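Local coordinates for hemolysin activator protein CdiB (Acinetobacter baumannii ACICU, PDB 6WIL), which probably secretes its partner CdiA-type toxin across the outer membrane, as a TpsB transporter of the Omp85 superfamily in contact-dependent growth inhibition, at residues His309-Gln314 / Gln343-Asp348. Residues are numbered along the deposited sequence; the frame is centred on the assembly and turned at random.
Sequences HGNSQQ and QSFLND. With SO4 (sulfate ion), chain C.
H309 to N311 pair antiparallel with Q343 to F345 at the open end of a β hairpin in the 16-stranded transmembrane barrel, where strand 308-326 begins and strand 329-346 runs out into a tight turn. N311 and Q343 form a hydrogen-bonded pair: N311 N donates to Q343 O and Q343 N to N311 O, each at 3.2 Å. H309 and F345 form the next such pair; there H309 N reaches F345 O, whereas the return bond from F345 N to H309 O is bent and weak. Between them lies the non-hydrogen-bonded pair of G310 and S344, whose CA atoms are 4.2 Å apart.

On the face carrying H309, N311, Q343 and F345, side chains reinforce the ladder. With H309 CG between its backbone N and carbonyl carbon (chi1 58°), the imidazole leans across to F345, whose CB lies over one ring face, 3.5 Å from the H309 ring centroid, a CH-pi contact; the rings themselves are near parallel (18°) but slid apart. H309 NE2 accepts an in-plane hydrogen bond from D348 N (3.2 Å), tying the turn to strand 308-326. Next along, Q343 NE2 donates to N311 OD1 at 3.0 Å, on a lone pair, with the amide planes 77° apart. N311 ND2 in turn donates to Q313 OE1, which helps fix the N311 amide.

In the turn, N347 OD1 accepts from I307 N, and ND2 donates to P305 O and to a sulfate probably from the crystallisation liquor. The barrel continues on both sides: G310 bonds Y293 of strand 282-295, and S344 bonds I351 of strand 349-371.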
loop_
_atom_site.group_PDB
_atom_site.type_symbol
_atom_site.label_atom_id
_atom_site.label_comp_id
_atom_site.label_asym_id
_atom_site.label_seq_id
_atom_site.Cartn_x
_atom_site.Cartn_y
_atom_site.Cartn_z
ATOM N N HIS A 309 -26.558 -21.744 -11.363
ATOM C CA HIS A 309 -26.369 -20.892 -10.199
ATOM C C HIS A 309 -25.406 -21.562 -9.231
ATOM O O HIS A 309 -25.299 -22.789 -9.192
ATOM C CB HIS A 309 -27.703 -20.585 -9.499
ATOM C CG HIS A 309 -28.444 -21.802 -9.038
ATOM N ND1 HIS A 309 -28.655 -22.086 -7.706
ATOM C CD2 HIS A 309 -29.033 -22.805 -9.732
ATOM C CE1 HIS A 309 -29.341 -23.209 -7.599
ATOM N NE2 HIS A 309 -29.582 -23.668 -8.814
ATOM N N GLY A 310 -24.707 -20.744 -8.451
ATOM C CA GLY A 310 -23.757 -21.271 -7.487
ATOM C C GLY A 310 -23.278 -20.188 -6.546
ATOM O O GLY A 310 -23.488 -18.994 -6.772
ATOM N N ASN A 311 -22.622 -20.632 -5.480
ATOM C CA ASN A 311 -22.131 -19.751 -4.434
ATOM C C ASN A 311 -20.637 -19.968 -4.229
ATOM O O ASN A 311 -20.080 -21.006 -4.596
ATOM C CB ASN A 311 -22.889 -19.986 -3.121
ATOM C CG ASN A 311 -22.943 -21.450 -2.736
ATOM O OD1 ASN A 311 -23.887 -22.158 -3.088
ATOM N ND2 ASN A 311 -21.927 -21.915 -2.016
ATOM N N SER A 312 -19.990 -18.966 -3.636
ATOM C CA SER A 312 -18.559 -19.024 -3.375
ATOM C C SER A 312 -18.249 -18.187 -2.144
ATOM O O SER A 312 -18.744 -17.063 -2.016
ATOM C CB SER A 312 -17.758 -18.520 -4.580
ATOM O OG SER A 312 -16.459 -19.081 -4.605
ATOM N N GLN A 313 -17.446 -18.741 -1.239
ATOM C CA GLN A 313 -17.042 -18.054 -0.022
ATOM C C GLN A 313 -15.524 -18.036 0.060
ATOM O O GLN A 313 -14.854 -18.972 -0.383
ATOM C CB GLN A 313 -17.622 -18.722 1.241
ATOM C CG GLN A 313 -19.140 -18.836 1.267
ATOM C CD GLN A 313 -19.661 -19.982 0.415
ATOM O OE1 GLN A 313 -20.274 -19.763 -0.629
ATOM N NE2 GLN A 313 -19.420 -21.211 0.858
ATOM N N GLN A 314 -14.982 -16.964 0.636
ATOM C CA GLN A 314 -13.540 -16.831 0.799
ATOM C C GLN A 314 -13.245 -16.094 2.095
ATOM O O GLN A 314 -13.787 -15.012 2.332
ATOM C CB GLN A 314 -12.914 -16.091 -0.387
ATOM C CG GLN A 314 -11.395 -16.132 -0.419
ATOM C CD GLN A 314 -10.836 -15.678 -1.755
ATOM O OE1 GLN A 314 -11.589 -15.379 -2.685
ATOM N NE2 GLN A 314 -9.512 -15.621 -1.859
ATOM N N GLN A 343 -19.284 -24.090 -5.043
ATOM C CA GLN A 343 -20.144 -25.148 -5.553
ATOM C C GLN A 343 -21.062 -24.576 -6.624
ATOM O O GLN A 343 -21.444 -23.404 -6.573
ATOM C CB GLN A 343 -20.962 -25.801 -4.435
ATOM C CG GLN A 343 -21.825 -24.848 -3.645
ATOM C CD GLN A 343 -22.438 -25.514 -2.432
ATOM O OE1 GLN A 343 -22.097 -26.650 -2.100
ATOM N NE2 GLN A 343 -23.345 -24.812 -1.763
ATOM N N SER A 344 -21.403 -25.413 -7.602
ATOM C CA SER A 344 -22.222 -25.013 -8.737
ATOM C C SER A 344 -23.467 -25.889 -8.827
ATOM O O SER A 344 -23.490 -27.027 -8.350
ATOM C CB SER A 344 -21.430 -25.097 -10.047
ATOM O OG SER A 344 -20.216 -24.372 -9.956
ATOM N N PHE A 345 -24.509 -25.347 -9.457
ATOM C CA PHE A 345 -25.785 -26.041 -9.574
ATOM C C PHE A 345 -26.336 -25.886 -10.983
ATOM O O PHE A 345 -26.010 -24.942 -11.707
ATOM C CB PHE A 345 -26.826 -25.513 -8.575
ATOM C CG PHE A 345 -26.456 -25.718 -7.135
ATOM C CD1 PHE A 345 -25.613 -24.829 -6.488
ATOM C CD2 PHE A 345 -26.970 -26.789 -6.423
ATOM C CE1 PHE A 345 -25.276 -25.014 -5.161
ATOM C CE2 PHE A 345 -26.640 -26.977 -5.095
ATOM C CZ PHE A 345 -25.792 -26.088 -4.462
ATOM N N LEU A 346 -27.192 -26.832 -11.360
ATOM C CA LEU A 346 -28.000 -26.734 -12.570
ATOM C C LEU A 346 -29.437 -27.061 -12.186
ATOM O O LEU A 346 -29.743 -28.209 -11.846
ATOM C CB LEU A 346 -27.490 -27.667 -13.667
ATOM C CG LEU A 346 -28.249 -27.594 -14.992
ATOM C CD1 LEU A 346 -28.499 -26.148 -15.395
ATOM C CD2 LEU A 346 -27.479 -28.323 -16.085
ATOM N N ASN A 347 -30.305 -26.049 -12.230
ATOM C CA ASN A 347 -31.705 -26.178 -11.825
ATOM C C ASN A 347 -31.821 -26.874 -10.471
ATOM O O ASN A 347 -32.565 -27.841 -10.300
ATOM C CB ASN A 347 -32.525 -26.911 -12.889
ATOM C CG ASN A 347 -32.648 -26.124 -14.180
ATOM O OD1 ASN A 347 -32.250 -24.960 -14.255
ATOM N ND2 ASN A 347 -33.214 -26.754 -15.202
ATOM N N ASP A 348 -31.049 -26.375 -9.505
ATOM C CA ASP A 348 -31.048 -26.846 -8.123
ATOM C C ASP A 348 -30.498 -28.262 -7.976
ATOM O O ASP A 348 -30.719 -28.909 -6.947
ATOM C CB ASP A 348 -32.451 -26.757 -7.504
ATOM C CG ASP A 348 -33.152 -25.448 -7.833
ATOM O OD1 ASP A 348 -32.468 -24.406 -7.917
ATOM O OD2 ASP A 348 -34.387 -25.464 -8.018
HETATM S S SO4 C . -35.110 -29.545 -13.876
HETATM O O1 SO4 C . -34.000 -29.544 -14.824
HETATM O O2 SO4 C . -35.932 -30.735 -14.087
HETATM O O3 SO4 C . -35.920 -28.346 -14.083
HETATM O O4 SO4 C . -34.587 -29.555 -12.512
#